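Local coordinates for protein CaaX farnesyltransferase beta subunit Ram1 (Aspergillus fumigatus, PDB 4L9P) that probably catalyses, as the peptide-binding beta subunit of a zinc-dependent heterodimer, transfer of a farnesyl group from farnesyl diphosphate to a cysteine near the C-terminus of target proteins, at residues Gly214-Glu217 against Ala218-Ile222; Ser504-Asp507 against Ile508-Phe512; Thr170-Arg173 against Glu174-Ile177. One frame throughout, in Å; residues are numbered along the deposited sequence.

How the interactions relate
The three contacts are local, each within a short run of helix or at its start, yet interaction 1 links the other two. It lies between them, its centre about 11 Å from that of interaction 2 and about 10 Å from that of interaction 3. On one flank Phe219 packs against Trp511, with Phe219 CD2 3.5 Å from Trp511 CG; on another Ile177 CD1 reaches to 3.7 Å from Ala218 N. Interactions 2 and 3 do not meet, their nearest atoms being about 8 Å apart. All three are structural, away from the zinc site and the isoprenoid-analogue pocket, and interaction 3 also faces the alpha subunit.

Interaction 1 (Gly214-Glu217 against Ala218-Ile222); sequences GGEE and AFKLI
Phe219 folds back over the two glycines that precede its helix, forming the tight half of the contact. With CG turned away from its own carbonyl carbon (chi1 -67°), the ring lies across Gly215, whose carbonyl oxygen O sits 3.4 Å above one face of the Phe219 ring, displaced toward the rim. The same oxygen accepts the backbone bond from Phe219 N, at 3.1 Å from Gly215 O and nearly straight (164° at the hydrogen), so one carbonyl both accepts the first helical bond and lies against the ring face. Next to it, Ala218 CB rests 3.5 Å from Gly214 O. Gly215 is the N-cap and has no side chain to offer the first turn. A water serves instead: it donates to Gly214 O at 2.9 Å and accepts from Ala218 N at 2.8 Å. Gly214, first past the preceding helix, has positive phi, as does Gly215, whose backbone angles leave little room beside the oxygen of Gly214.

The other side is exposed and governed by charge. Lys220 runs over the first turn, its CD 3.4 Å from Glu216 CG, and a bend at chi3 brings the amine to Glu217, beside which it lies pointing the same way. The salt bridge is fairly long, 3.3 Å from Lys220 NZ to Glu217 OE2, and meets the syn side of the carboxylate 25° out of its plane. Glu216 contributes its carboxylate nearby without a second salt bridge.

Three helices pack against the inner sides of helix 216-221. Ile210 of helix 200-213 backs Ala218, Phe219 and Leu221; Ile177 of helix 173-183 lies against Glu217, Ala218 and Leu221; and in helix 502-513 Ile508 meets Phe219, while Trp511 touches Glu216 and Lys220.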
ATOM      1  N   GLY B 214     -21.124   2.510  15.295  1.00 12.05           N
ATOM      2  CA  GLY B 214     -22.401   1.793  15.196  1.00 13.65           C
ATOM      3  C   GLY B 214     -23.617   2.670  15.396  1.00 15.27           C
ATOM      4  O   GLY B 214     -23.527   3.912  15.481  1.00 14.79           O
ATOM      5  N   GLY B 215     -24.771   2.004  15.424  1.00 16.37           N
ATOM      6  CA  GLY B 215     -26.046   2.632  15.708  1.00 16.78           C
ATOM      7  C   GLY B 215     -26.768   3.029  14.444  1.00 16.40           C
ATOM      8  O   GLY B 215     -26.167   3.490  13.473  1.00 15.18           O
ATOM      9  N   GLU B 216     -28.105   2.951  14.492  1.00 19.36           N
ATOM     10  CA  GLU B 216     -28.925   3.270  13.331  1.00 21.38           C
ATOM     11  C   GLU B 216     -28.767   4.720  12.857  1.00 19.86           C
ATOM     12  O   GLU B 216     -28.769   4.986  11.647  1.00 19.09           O
ATOM     13  CB  GLU B 216     -30.404   2.961  13.655  1.00 26.07           C
ATOM     14  CG  GLU B 216     -31.395   3.239  12.575  1.00 31.74           C
ATOM     15  CD  GLU B 216     -32.823   2.842  12.999  1.00 36.13           C
ATOM     16  OE1 GLU B 216     -32.980   2.245  14.103  1.00 36.49           O
ATOM     17  OE2 GLU B 216     -33.782   3.117  12.229  1.00 38.64           O
ATOM     18  N   GLU B 217     -28.594   5.661  13.775  1.00 19.96           N
ATOM     19  CA  GLU B 217     -28.475   7.051  13.352  1.00 20.95           C
ATOM     20  C   GLU B 217     -27.239   7.306  12.518  1.00 18.58           C
ATOM     21  O   GLU B 217     -27.274   8.003  11.474  1.00 18.69           O
ATOM     22  CB  GLU B 217     -28.562   8.006  14.543  1.00 23.73           C
ATOM     23  CG  GLU B 217     -29.933   7.868  15.238  1.00 28.57           C
ATOM     24  CD  GLU B 217     -31.126   8.112  14.296  1.00 33.85           C
ATOM     25  OE1 GLU B 217     -31.115   9.140  13.566  1.00 36.04           O
ATOM     26  OE2 GLU B 217     -32.084   7.283  14.284  1.00 35.52           O
ATOM     27  N   ALA B 218     -26.137   6.699  12.943  1.00 15.77           N
ATOM     28  CA  ALA B 218     -24.913   6.835  12.164  1.00 14.02           C
ATOM     29  C   ALA B 218     -25.076   6.138  10.813  1.00 12.59           C
ATOM     30  O   ALA B 218     -24.612   6.666   9.783  1.00 12.86           O
ATOM     31  CB  ALA B 218     -23.715   6.271  12.927  1.00 15.16           C
ATOM     32  N   PHE B 219     -25.656   4.935  10.803  1.00 12.68           N
ATOM     33  CA  PHE B 219     -25.795   4.210   9.530  1.00 13.71           C
ATOM     34  C   PHE B 219     -26.711   4.997   8.568  1.00 14.02           C
ATOM     35  O   PHE B 219     -26.504   5.025   7.349  1.00 14.98           O
ATOM     36  CB  PHE B 219     -26.409   2.830   9.733  1.00 13.83           C
ATOM     37  CG  PHE B 219     -25.544   1.856  10.505  1.00 12.75           C
ATOM     38  CD1 PHE B 219     -24.196   2.091  10.772  1.00 12.39           C
ATOM     39  CD2 PHE B 219     -26.096   0.672  10.977  1.00 14.80           C
ATOM     40  CE1 PHE B 219     -23.412   1.121  11.491  1.00 12.55           C
ATOM     41  CE2 PHE B 219     -25.324  -0.265  11.672  1.00 14.20           C
ATOM     42  CZ  PHE B 219     -24.012  -0.024  11.961  1.00 12.97           C
ATOM     43  N   LYS B 220     -27.713   5.650   9.139  1.00 14.79           N
ATOM     44  CA  LYS B 220     -28.686   6.408   8.349  1.00 15.92           C
ATOM     45  C   LYS B 220     -28.105   7.668   7.710  1.00 15.59           C
ATOM     46  O   LYS B 220     -28.682   8.202   6.782  1.00 16.40           O
ATOM     47  CB  LYS B 220     -29.911   6.778   9.213  1.00 17.84           C
ATOM     48  CG  LYS B 220     -30.870   5.616   9.360  1.00 21.22           C
ATOM     49  CD  LYS B 220     -31.922   5.887  10.440  1.00 25.18           C
ATOM     50  CE  LYS B 220     -32.599   7.201  10.359  1.00 28.97           C
ATOM     51  NZ  LYS B 220     -33.677   7.147  11.440  1.00 31.77           N
ATOM     52  N   LEU B 221     -26.961   8.151   8.180  1.00 13.81           N
ATOM     53  CA  LEU B 221     -26.475   9.409   7.652  1.00 13.96           C
ATOM     54  C   LEU B 221     -26.078   9.261   6.186  1.00 13.52           C
ATOM     55  O   LEU B 221     -26.213  10.186   5.378  1.00 13.38           O
ATOM     56  CB  LEU B 221     -25.370   9.939   8.542  1.00 16.91           C
ATOM     57  CG  LEU B 221     -23.938   9.537   8.381  1.00 20.01           C
ATOM     58  CD1 LEU B 221     -23.329  10.330   7.190  1.00 21.48           C
ATOM     59  CD2 LEU B 221     -23.214   9.883   9.653  1.00 20.91           C
ATOM     60  N   ILE B 222     -25.558   8.095   5.843  1.00 13.44           N
ATOM     61  CA  ILE B 222     -25.067   7.875   4.485  1.00 15.14           C
ATOM     62  C   ILE B 222     -26.190   7.853   3.445  1.00 14.80           C
ATOM     63  O   ILE B 222     -27.144   7.109   3.596  1.00 15.12           O
ATOM     64  CB  ILE B 222     -24.285   6.555   4.392  1.00 17.80           C
ATOM     65  CG1 ILE B 222     -23.162   6.499   5.451  1.00 19.70           C
ATOM     66  CG2 ILE B 222     -23.821   6.354   2.908  1.00 18.94           C
ATOM     67  CD1 ILE B 222     -22.639   5.061   5.822  1.00 21.06           C
TER
HETATM   68  O   HOH W   1     -25.457   6.098  15.633  1.00 23.15           O

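Interaction 2 (Ser504-Asp507 against Ile508-Phe512); sequences SAED and IRVWF
Ile508 and Ala505 meet because CG1 of the isoleucine swings to the far side from its backbone N (chi1 -167°), which leaves CG2 between that N and the carbonyl carbon. There the methyl is held close against the preceding turn, with Ile508 CG2 3.3 Å from Ala505 O and 3.4 Å from Ser504 O. Val510 also makes its contact through CG2, but from a different rotation: CG1 opposes the backbone N (chi1 169°), putting CG2 beside that N and 3.2 Å from Glu506 O. The extended Glu506 chain lies alongside it, pointing the same way, with a looser methylene contact of 4.1 Å from Glu506 CG to Val510 CG2.

Beneath these side chains runs an unbroken alpha-helical ladder. Val510 N donates to Glu506 O at 2.9 Å, and the neighbouring rungs are Ile508 N to Ser504 O, Arg509 N to Ala505 O and Trp511 N to Asp507 O. At the far end the edge of the Trp511 indole stands over the Phe512 ring, Trp511 CE3 3.6 Å above its centre, while Ile508 CG1 approaches that ring in plane, at its edge.

Arg509 leads the other way, to a salt bridge with Glu513 and hydrogen bonds to Ala262 O and Ser456 OG. Helix 502-513 thus lies between neighbours: Ala505 and Ile508 pack on Leu263 of helix 251-263, and Ile508 and Trp511 pack on helix 216-221.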
ATOM      1  N   SER B 504     -18.085  -5.073  14.042  1.00 10.80           N
ATOM      2  CA  SER B 504     -18.473  -3.801  13.458  1.00  9.81           C
ATOM      3  C   SER B 504     -18.754  -3.988  11.953  1.00  8.12           C
ATOM      4  O   SER B 504     -19.716  -3.394  11.394  1.00  8.81           O
ATOM      5  CB  SER B 504     -17.312  -2.797  13.601  1.00 11.31           C
ATOM      6  OG  SER B 504     -16.931  -2.652  14.967  1.00 13.12           O
ATOM      7  N   ALA B 505     -17.905  -4.770  11.274  1.00  7.51           N
ATOM      8  CA  ALA B 505     -18.094  -4.989   9.813  1.00  8.61           C
ATOM      9  C   ALA B 505     -19.370  -5.790   9.589  1.00 10.21           C
ATOM     10  O   ALA B 505     -20.158  -5.510   8.642  1.00  9.94           O
ATOM     11  CB  ALA B 505     -16.901  -5.763   9.201  1.00 10.26           C
ATOM     12  N   GLU B 506     -19.591  -6.787  10.445  1.00 10.34           N
ATOM     13  CA  GLU B 506     -20.782  -7.608  10.329  1.00 12.84           C
ATOM     14  C   GLU B 506     -22.034  -6.765  10.537  1.00 12.35           C
ATOM     15  O   GLU B 506     -23.000  -6.863   9.761  1.00 12.36           O
ATOM     16  CB  GLU B 506     -20.774  -8.776  11.394  1.00 16.49           C
ATOM     17  CG  GLU B 506     -22.183  -9.432  11.619  1.00 21.30           C
ATOM     18  CD  GLU B 506     -22.296 -10.480  12.786  1.00 25.41           C
ATOM     19  OE1 GLU B 506     -21.339 -10.808  13.501  1.00 25.52           O
ATOM     20  OE2 GLU B 506     -23.412 -10.996  12.977  1.00 28.72           O
ATOM     21  N   ASP B 507     -22.048  -5.968  11.604  1.00 11.79           N
ATOM     22  CA  ASP B 507     -23.261  -5.260  11.968  1.00 11.91           C
ATOM     23  C   ASP B 507     -23.673  -4.263  10.880  1.00 11.36           C
ATOM     24  O   ASP B 507     -24.869  -4.128  10.559  1.00 12.64           O
ATOM     25  CB  ASP B 507     -23.089  -4.488  13.271  1.00 12.87           C
ATOM     26  CG  ASP B 507     -23.161  -5.369  14.515  1.00 15.35           C
ATOM     27  OD1 ASP B 507     -23.539  -6.559  14.407  1.00 17.60           O
ATOM     28  OD2 ASP B 507     -22.797  -4.826  15.580  1.00 16.62           O
ATOM     29  N   ILE B 508     -22.710  -3.534  10.296  1.00 10.19           N
ATOM     30  CA  ILE B 508     -23.086  -2.581   9.284  1.00  9.63           C
ATOM     31  C   ILE B 508     -23.568  -3.280   8.022  1.00  9.64           C
ATOM     32  O   ILE B 508     -24.573  -2.861   7.445  1.00 10.01           O
ATOM     33  CB  ILE B 508     -21.956  -1.562   9.021  1.00  9.36           C
ATOM     34  CG1 ILE B 508     -22.510  -0.369   8.194  1.00 10.43           C
ATOM     35  CG2 ILE B 508     -20.744  -2.228   8.326  1.00  9.74           C
ATOM     36  CD1 ILE B 508     -21.494   0.821   8.095  1.00 10.81           C
ATOM     37  N   ARG B 509     -22.878  -4.325   7.603  1.00  9.60           N
ATOM     38  CA  ARG B 509     -23.293  -5.054   6.386  1.00  9.98           C
ATOM     39  C   ARG B 509     -24.706  -5.633   6.566  1.00 11.10           C
ATOM     40  O   ARG B 509     -25.546  -5.520   5.661  1.00 11.64           O
ATOM     41  CB  ARG B 509     -22.304  -6.210   6.105  1.00 10.34           C
ATOM     42  CG  ARG B 509     -22.751  -7.190   5.025  1.00 10.85           C
ATOM     43  CD  ARG B 509     -22.847  -6.563   3.627  1.00 10.92           C
ATOM     44  NE  ARG B 509     -23.298  -7.579   2.705  1.00 13.86           N
ATOM     45  CZ  ARG B 509     -23.054  -7.616   1.400  1.00 16.74           C
ATOM     46  NH1 ARG B 509     -22.314  -6.677   0.803  1.00 17.30           N
ATOM     47  NH2 ARG B 509     -23.555  -8.645   0.677  1.00 20.19           N
ATOM     48  N   VAL B 510     -24.960  -6.248   7.727  1.00 12.15           N
ATOM     49  CA  VAL B 510     -26.247  -6.890   7.924  1.00 13.80           C
ATOM     50  C   VAL B 510     -27.344  -5.844   8.009  1.00 14.23           C
ATOM     51  O   VAL B 510     -28.441  -6.046   7.449  1.00 15.36           O
ATOM     52  CB  VAL B 510     -26.211  -7.765   9.189  1.00 15.60           C
ATOM     53  CG1 VAL B 510     -27.662  -8.230   9.574  1.00 16.65           C
ATOM     54  CG2 VAL B 510     -25.315  -8.980   8.963  1.00 16.52           C
ATOM     55  N   TRP B 511     -27.066  -4.711   8.645  1.00 13.53           N
ATOM     56  CA  TRP B 511     -28.068  -3.640   8.695  1.00 14.20           C
ATOM     57  C   TRP B 511     -28.443  -3.187   7.290  1.00 13.96           C
ATOM     58  O   TRP B 511     -29.642  -3.044   6.949  1.00 14.39           O
ATOM     59  CB  TRP B 511     -27.597  -2.435   9.536  1.00 15.78           C
ATOM     60  CG  TRP B 511     -28.706  -1.399   9.790  1.00 18.03           C
ATOM     61  CD1 TRP B 511     -29.664  -1.446  10.806  1.00 20.53           C
ATOM     62  CD2 TRP B 511     -28.999  -0.204   9.037  1.00 20.19           C
ATOM     63  NE1 TRP B 511     -30.485  -0.350  10.730  1.00 21.93           N
ATOM     64  CE2 TRP B 511     -30.125   0.411   9.641  1.00 21.67           C
ATOM     65  CE3 TRP B 511     -28.434   0.393   7.915  1.00 19.60           C
ATOM     66  CZ2 TRP B 511     -30.666   1.613   9.168  1.00 21.29           C
ATOM     67  CZ3 TRP B 511     -28.981   1.584   7.436  1.00 20.77           C
ATOM     68  CH2 TRP B 511     -30.078   2.175   8.058  1.00 21.23           C
ATOM     69  N   PHE B 512     -27.420  -2.966   6.467  1.00 12.45           N
ATOM     70  CA  PHE B 512     -27.714  -2.510   5.117  1.00 11.99           C
ATOM     71  C   PHE B 512     -28.384  -3.562   4.257  1.00 13.40           C
ATOM     72  O   PHE B 512     -29.269  -3.218   3.455  1.00 14.41           O
ATOM     73  CB  PHE B 512     -26.461  -1.933   4.438  1.00 12.23           C
ATOM     74  CG  PHE B 512     -26.181  -0.516   4.849  1.00 12.85           C
ATOM     75  CD1 PHE B 512     -26.992   0.500   4.415  1.00 15.90           C
ATOM     76  CD2 PHE B 512     -25.154  -0.210   5.706  1.00 11.95           C
ATOM     77  CE1 PHE B 512     -26.778   1.821   4.829  1.00 16.69           C
ATOM     78  CE2 PHE B 512     -24.955   1.111   6.137  1.00 12.36           C
ATOM     79  CZ  PHE B 512     -25.750   2.124   5.662  1.00 14.49           C
TER

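Interaction 3 (Thr170-Arg173 against Glu174-Ile177); sequences TRFR and ERVI
Ile177 runs past the carbonyl oxygen of Arg173, four residues earlier, and can be followed outward from it. CB starts beside Arg173 O, a little farther off than the atoms beyond it. Because CG1 lies opposite the carbonyl carbon across the CA-CB bond (chi1 -66°), it leans back toward the start of the helix and comes to 3.2 Å from Arg173 O. CD1 continues past the same atom at 3.5 Å from Arg173 O, and its far side packs onto Glu217 and Ala218 of helix 216-221. Arg173 O is therefore flanked by hydrocarbon on that side while it accepts the bond from Ile177 N, 2.9 Å long and 165° at the hydrogen.

One rung earlier the pattern repeats with a branched valine. Val176 N donates to Phe172 O at 2.9 Å, nearly along the carbonyl bond, and Val176 CG2 bends back to 3.4 Å from the same Phe172 O. Phe172 CB, 4.3 Å from Val176 CG2, roots a buried ring that packs on Leu44 of the alpha subunit Ram2. One residue before Phe172, at Arg171 O, ordered water takes over. One molecule links Arg171 O to Arg175 N, donating to the first and accepting from the second; another accepts from Glu174 N at 2.9 Å and reaches Arg171 O only weakly.

Arg173 and Arg175 carry the ends of the arrangement outward. Arg173 extends to NE, which bonds Val213 O, and Thr170 CG2 lies over the centre of one face of its guanidinium, 3.6 Å above the plane. Arg175 bonds Met42 O and Pro43 O of Ram2 and forms a salt bridge with Glu138.

The whole is a 3-10 turn passing into the N-terminal turn of an alpha-helix, here a helix-to-helix connection in the alpha-alpha toroid of the prenyltransferase beta subunit, at its interface with the alpha subunit.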
ATOM      1  N   THR B 170     -18.633   3.779  21.355  1.00 17.01           N
ATOM      2  CA  THR B 170     -20.058   4.144  21.218  1.00 19.32           C
ATOM      3  C   THR B 170     -20.285   5.606  21.541  1.00 18.29           C
ATOM      4  O   THR B 170     -21.122   6.249  20.938  1.00 17.79           O
ATOM      5  CB  THR B 170     -20.948   3.298  22.201  1.00 23.10           C
ATOM      6  OG1 THR B 170     -20.802   1.938  21.834  1.00 26.48           O
ATOM      7  CG2 THR B 170     -22.411   3.677  22.082  1.00 25.38           C
ATOM      8  N   ARG B 171     -19.589   6.129  22.544  1.00 17.32           N
ATOM      9  CA  ARG B 171     -19.862   7.492  22.967  1.00 18.87           C
ATOM     10  C   ARG B 171     -19.481   8.505  21.931  1.00 17.04           C
ATOM     11  O   ARG B 171     -19.868   9.641  22.073  1.00 18.03           O
ATOM     12  CB  ARG B 171     -19.179   7.827  24.280  1.00 21.02           C
ATOM     13  CG  ARG B 171     -17.630   7.744  24.197  1.00 22.68           C
ATOM     14  CD  ARG B 171     -17.087   7.981  25.615  1.00 25.09           C
ATOM     15  NE  ARG B 171     -15.679   7.623  25.743  1.00 27.02           N
ATOM     16  CZ  ARG B 171     -14.990   7.722  26.880  1.00 27.28           C
ATOM     17  NH1 ARG B 171     -15.593   8.167  27.999  1.00 27.22           N
ATOM     18  NH2 ARG B 171     -13.705   7.370  26.915  1.00 27.50           N
ATOM     19  N   PHE B 172     -18.756   8.104  20.876  1.00 14.78           N
ATOM     20  CA  PHE B 172     -18.414   9.027  19.789  1.00 13.14           C
ATOM     21  C   PHE B 172     -19.477   9.090  18.684  1.00 13.59           C
ATOM     22  O   PHE B 172     -19.255   9.817  17.703  1.00 14.13           O
ATOM     23  CB  PHE B 172     -17.059   8.661  19.149  1.00 12.35           C
ATOM     24  CG  PHE B 172     -15.887   9.063  20.021  1.00 13.58           C
ATOM     25  CD1 PHE B 172     -15.438  10.386  20.065  1.00 15.13           C
ATOM     26  CD2 PHE B 172     -15.253   8.153  20.828  1.00 16.90           C
ATOM     27  CE1 PHE B 172     -14.347  10.770  20.865  1.00 16.68           C
ATOM     28  CE2 PHE B 172     -14.188   8.549  21.646  1.00 18.25           C
ATOM     29  CZ  PHE B 172     -13.744   9.839  21.684  1.00 17.85           C
ATOM     30  N   ARG B 173     -20.592   8.349  18.815  1.00 13.83           N
ATOM     31  CA  ARG B 173     -21.580   8.331  17.712  1.00 14.19           C
ATOM     32  C   ARG B 173     -22.014   9.729  17.277  1.00 14.27           C
ATOM     33  O   ARG B 173     -21.975  10.058  16.084  1.00 14.28           O
ATOM     34  CB  ARG B 173     -22.839   7.543  18.058  1.00 15.05           C
ATOM     35  CG  ARG B 173     -22.634   6.105  18.112  1.00 16.44           C
ATOM     36  CD  ARG B 173     -23.921   5.410  18.646  1.00 17.51           C
ATOM     37  NE  ARG B 173     -23.655   3.982  18.632  1.00 19.53           N
ATOM     38  CZ  ARG B 173     -24.482   3.090  19.091  1.00 21.31           C
ATOM     39  NH1 ARG B 173     -25.637   3.504  19.643  1.00 22.69           N
ATOM     40  NH2 ARG B 173     -24.128   1.816  18.996  1.00 22.11           N
ATOM     41  N   GLU B 174     -22.413  10.552  18.234  1.00 15.38           N
ATOM     42  CA  GLU B 174     -22.901  11.868  17.848  1.00 17.34           C
ATOM     43  C   GLU B 174     -21.859  12.742  17.187  1.00 15.78           C
ATOM     44  O   GLU B 174     -22.161  13.464  16.215  1.00 15.31           O
ATOM     45  CB  GLU B 174     -23.518  12.590  19.057  1.00 21.48           C
ATOM     46  CG  GLU B 174     -24.805  11.937  19.471  1.00 28.12           C
ATOM     47  CD  GLU B 174     -25.567  12.696  20.595  1.00 35.76           C
ATOM     48  OE1 GLU B 174     -25.178  13.842  21.008  1.00 37.77           O
ATOM     49  OE2 GLU B 174     -26.569  12.107  21.081  1.00 39.67           O
ATOM     50  N   ARG B 175     -20.631  12.711  17.700  1.00 14.11           N
ATOM     51  CA  ARG B 175     -19.591  13.550  17.109  1.00 14.14           C
ATOM     52  C   ARG B 175     -19.178  13.011  15.743  1.00 13.39           C
ATOM     53  O   ARG B 175     -18.832  13.789  14.875  1.00 14.34           O
ATOM     54  CB  ARG B 175     -18.401  13.639  18.029  1.00 14.73           C
ATOM     55  CG  ARG B 175     -18.771  14.321  19.337  1.00 15.57           C
ATOM     56  CD  ARG B 175     -17.549  14.506  20.218  1.00 17.23           C
ATOM     57  NE  ARG B 175     -16.695  15.544  19.646  1.00 18.07           N
ATOM     58  CZ  ARG B 175     -15.461  15.824  20.084  1.00 20.10           C
ATOM     59  NH1 ARG B 175     -14.925  15.125  21.094  1.00 21.10           N
ATOM     60  NH2 ARG B 175     -14.740  16.771  19.478  1.00 19.62           N
ATOM     61  N   VAL B 176     -19.198  11.690  15.549  1.00 13.07           N
ATOM     62  CA  VAL B 176     -18.941  11.145  14.199  1.00 12.50           C
ATOM     63  C   VAL B 176     -20.030  11.608  13.205  1.00 13.67           C
ATOM     64  O   VAL B 176     -19.736  12.018  12.066  1.00 14.78           O
ATOM     65  CB  VAL B 176     -18.853   9.616  14.258  1.00 11.99           C
ATOM     66  CG1 VAL B 176     -19.018   8.984  12.855  1.00 13.20           C
ATOM     67  CG2 VAL B 176     -17.534   9.207  14.889  1.00 11.91           C
ATOM     68  N   ILE B 177     -21.283  11.551  13.650  1.00 14.94           N
ATOM     69  CA  ILE B 177     -22.392  12.020  12.804  1.00 16.22           C
ATOM     70  C   ILE B 177     -22.222  13.488  12.411  1.00 18.25           C
ATOM     71  O   ILE B 177     -22.386  13.848  11.245  1.00 19.29           O
ATOM     72  CB  ILE B 177     -23.772  11.753  13.480  1.00 16.22           C
ATOM     73  CG1 ILE B 177     -24.014  10.248  13.580  1.00 18.33           C
ATOM     74  CG2 ILE B 177     -24.907  12.416  12.702  1.00 15.87           C
ATOM     75  CD1 ILE B 177     -25.114   9.866  14.537  1.00 19.60           C
TER
HETATM   76  O   HOH W   2     -20.417  11.751  20.510  1.00 20.01           O
HETATM   77  O   HOH W   3     -23.046   9.969  21.055  1.00 27.77           O